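Long-range contact in conserved uncharacterized archaeal protein (Methanococcus maripaludis S2, PDB 2QZG), which is of unknown function but belongs to the UPF0147 family and folds as a small bundle of four helices: residues 30-35 with 73-78. Sequence-based numbering, arbitrary orientation.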
ATOM      1  N   THR C  30      -0.344   9.516 -18.569  1.00 46.69           N
ATOM      2  CA  THR C  30      -0.129   9.401 -20.020  1.00 47.38           C
ATOM      3  C   THR C  30       1.094   8.557 -20.426  1.00 47.54           C
ATOM      4  O   THR C  30       1.233   8.185 -21.598  1.00 47.45           O
ATOM      5  CB  THR C  30      -0.004  10.791 -20.674  1.00 47.36           C
ATOM      6  OG1 THR C  30       1.123  11.475 -20.115  1.00 48.48           O
ATOM      7  CG2 THR C  30      -1.283  11.630 -20.466  1.00 47.26           C
ATOM      8  N   THR C  31       1.979   8.272 -19.472  1.00 47.55           N
ATOM      9  CA  THR C  31       3.169   7.455 -19.737  1.00 47.48           C
ATOM     10  C   THR C  31       2.854   5.959 -19.696  1.00 47.70           C
ATOM     11  O   THR C  31       3.750   5.120 -19.836  1.00 47.94           O
ATOM     12  CB  THR C  31       4.296   7.729 -18.719  1.00 47.57           C
ATOM     13  OG1 THR C  31       3.827   7.438 -17.396  1.00 46.85           O
ATOM     14  CG2 THR C  31       4.778   9.176 -18.794  1.00 47.83           C
ATOM     15  N   VAL C  32       1.584   5.626 -19.491  1.00 47.99           N
ATOM     16  CA  VAL C  32       1.175   4.236 -19.322  1.00 48.09           C
ATOM     17  C   VAL C  32       0.419   3.760 -20.564  1.00 48.28           C
ATOM     18  O   VAL C  32      -0.410   4.505 -21.102  1.00 48.20           O
ATOM     19  CB  VAL C  32       0.342   4.034 -18.002  1.00 48.45           C
ATOM     20  CG1 VAL C  32       0.059   2.564 -17.745  1.00 47.74           C
ATOM     21  CG2 VAL C  32       1.110   4.589 -16.820  1.00 46.89           C
ATOM     22  N   PRO C  33       0.746   2.545 -21.067  1.00 48.08           N
ATOM     23  CA  PRO C  33      -0.048   1.967 -22.155  1.00 48.57           C
ATOM     24  C   PRO C  33      -1.557   2.064 -21.885  1.00 48.87           C
ATOM     25  O   PRO C  33      -2.020   1.867 -20.751  1.00 49.05           O
ATOM     26  CB  PRO C  33       0.406   0.510 -22.175  1.00 48.30           C
ATOM     27  CG  PRO C  33       1.826   0.565 -21.714  1.00 48.15           C
ATOM     28  CD  PRO C  33       1.878   1.676 -20.691  1.00 48.20           C
ATOM     29  N   ARG C  34      -2.310   2.371 -22.926  1.00 49.28           N
ATOM     30  CA  ARG C  34      -3.738   2.563 -22.794  1.00 49.39           C
ATOM     31  C   ARG C  34      -4.443   1.336 -22.219  1.00 48.72           C
ATOM     32  O   ARG C  34      -5.403   1.485 -21.482  1.00 49.01           O
ATOM     33  CB  ARG C  34      -4.353   3.027 -24.131  1.00 50.26           C
ATOM     34  CG  ARG C  34      -3.866   4.410 -24.513  1.00 52.20           C
ATOM     35  CD  ARG C  34      -4.626   5.025 -25.626  1.00 57.94           C
ATOM     36  NE  ARG C  34      -5.799   5.748 -25.157  1.00 62.86           N
ATOM     37  CZ  ARG C  34      -5.846   7.061 -24.967  1.00 63.17           C
ATOM     38  NH1 ARG C  34      -4.780   7.823 -25.207  1.00 62.75           N
ATOM     39  NH2 ARG C  34      -6.967   7.602 -24.525  1.00 64.32           N
ATOM     40  N   ASN C  35      -3.965   0.135 -22.528  1.00 47.83           N
ATOM     41  CA  ASN C  35      -4.585  -1.077 -21.990  1.00 47.65           C
ATOM     42  C   ASN C  35      -4.435  -1.228 -20.459  1.00 47.38           C
ATOM     43  O   ASN C  35      -5.291  -1.800 -19.797  1.00 47.01           O
ATOM     44  CB  ASN C  35      -4.086  -2.327 -22.716  1.00 47.47           C
ATOM     45  CG  ASN C  35      -2.646  -2.658 -22.390  1.00 47.59           C
ATOM     46  OD1 ASN C  35      -1.755  -1.820 -22.542  1.00 45.86           O
ATOM     47  ND2 ASN C  35      -2.409  -3.889 -21.934  1.00 46.22           N
ATOM     48  N   ASN C  73       4.864  -4.672 -21.167  1.00 44.95           N
ATOM     49  CA  ASN C  73       5.066  -3.240 -21.417  1.00 44.83           C
ATOM     50  C   ASN C  73       4.852  -2.336 -20.212  1.00 45.38           C
ATOM     51  O   ASN C  73       4.921  -1.110 -20.308  1.00 45.32           O
ATOM     52  CB  ASN C  73       4.195  -2.763 -22.580  1.00 44.28           C
ATOM     53  CG  ASN C  73       5.002  -2.528 -23.848  1.00 43.70           C
ATOM     54  OD1 ASN C  73       6.077  -3.103 -24.033  1.00 40.80           O
ATOM     55  ND2 ASN C  73       4.498  -1.659 -24.713  1.00 42.89           N
HETATM   56  N   MSE C  74       4.606  -2.931 -19.062  1.00 45.94           N
HETATM   57  CA  MSE C  74       4.302  -2.090 -17.925  1.00 47.76           C
HETATM   58  C   MSE C  74       5.489  -1.372 -17.294  1.00 45.49           C
HETATM   59  O   MSE C  74       6.519  -1.997 -17.008  1.00 44.92           O
HETATM   60  CB  MSE C  74       3.543  -2.841 -16.879  1.00 47.60           C
HETATM   61  CG  MSE C  74       2.733  -1.858 -16.098  1.00 50.55           C
HETATM   62 SE   MSE C  74       2.260  -2.692 -14.559  1.00 56.18          SE
HETATM   63  CE  MSE C  74       0.714  -3.676 -15.217  1.00 50.30           C
ATOM     64  N   PRO C  75       5.337  -0.052 -17.080  1.00 44.54           N
ATOM     65  CA  PRO C  75       6.403   0.785 -16.538  1.00 43.64           C
ATOM     66  C   PRO C  75       6.676   0.447 -15.087  1.00 43.14           C
ATOM     67  O   PRO C  75       5.758   0.060 -14.366  1.00 42.05           O
ATOM     68  CB  PRO C  75       5.835   2.203 -16.637  1.00 43.71           C
ATOM     69  CG  PRO C  75       4.633   2.108 -17.580  1.00 44.30           C
ATOM     70  CD  PRO C  75       4.116   0.728 -17.376  1.00 44.22           C
ATOM     71  N   ILE C  76       7.934   0.591 -14.675  1.00 42.52           N
ATOM     72  CA  ILE C  76       8.354   0.297 -13.299  1.00 42.39           C
ATOM     73  C   ILE C  76       7.493   1.039 -12.269  1.00 42.09           C
ATOM     74  O   ILE C  76       6.961   0.408 -11.341  1.00 41.91           O
ATOM     75  CB  ILE C  76       9.880   0.560 -13.076  1.00 42.11           C
ATOM     76  CG1 ILE C  76      10.701  -0.379 -13.963  1.00 42.53           C
ATOM     77  CG2 ILE C  76      10.242   0.394 -11.592  1.00 42.86           C
ATOM     78  CD1 ILE C  76      12.241  -0.273 -13.829  1.00 42.65           C
ATOM     79  N   HIS C  77       7.317   2.354 -12.465  1.00 41.62           N
ATOM     80  CA  HIS C  77       6.572   3.190 -11.527  1.00 41.20           C
ATOM     81  C   HIS C  77       5.134   2.713 -11.350  1.00 40.99           C
ATOM     82  O   HIS C  77       4.615   2.654 -10.236  1.00 40.84           O
ATOM     83  CB  HIS C  77       6.649   4.686 -11.904  1.00 41.71           C
ATOM     84  CG  HIS C  77       5.758   5.101 -13.039  1.00 42.25           C
ATOM     85  ND1 HIS C  77       6.056   4.833 -14.357  1.00 42.11           N
ATOM     86  CD2 HIS C  77       4.594   5.801 -13.057  1.00 42.92           C
ATOM     87  CE1 HIS C  77       5.107   5.328 -15.135  1.00 41.45           C
ATOM     88  NE2 HIS C  77       4.215   5.931 -14.374  1.00 41.88           N
ATOM     89  N   THR C  78       4.497   2.354 -12.455  1.00 40.25           N
ATOM     90  CA  THR C  78       3.162   1.812 -12.405  1.00 39.50           C
ATOM     91  C   THR C  78       3.117   0.485 -11.645  1.00 39.24           C
ATOM     92  O   THR C  78       2.213   0.258 -10.856  1.00 38.18           O
ATOM     93  CB  THR C  78       2.604   1.651 -13.810  1.00 39.67           C
ATOM     94  OG1 THR C  78       2.877   2.850 -14.544  1.00 40.42           O
ATOM     95  CG2 THR C  78       1.083   1.434 -13.764  1.00 37.77           C
TER
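A chi1 of 60° sets OG1 of T31 between its backbone N and carbonyl carbon, while H77 takes a similar first torsion (78°) that swings its imidazole back to meet it. The hydroxyl arrives at the ring edge, near the ring plane, with T31 OG1 3.3 Å from H77 CE1. D29 ties the two together: one carboxylate oxygen is hydrogen-bonded to the threonine hydroxyl and the other to NE2 of H77, which helps to hold the imidazole in this orientation beside the threonine. On one face of the imidazole lies OG1 of T78, 3.3 Å above the plane and displaced toward the rim. V32 reaches that same hydroxyl from the opposing loop, its CG2 methyl meeting T78 OG1 tip to tip at 3.4 Å; the methyl also approaches the imidazole obliquely, 4.2 Å from H77 NE2. Farther along, two prolines meet through their CD atoms, with P33 CD 4.1 Å from P75 CD. CG of P75 also rests 3.9 Å from the carbonyl O of T31, whereas P33 turns its CG to the backbone of the other loop, 3.8 Å from N73 O. Beneath this layer the selenomethionine M74 sends its side chain into the bundle, touching I36, I68 and I82. The contact thus joins two interhelical loops that each end in a proline at the N-cap of the following helix, P33 before 34-46 and P75 before 76-90, at one end of the four-helix bundle.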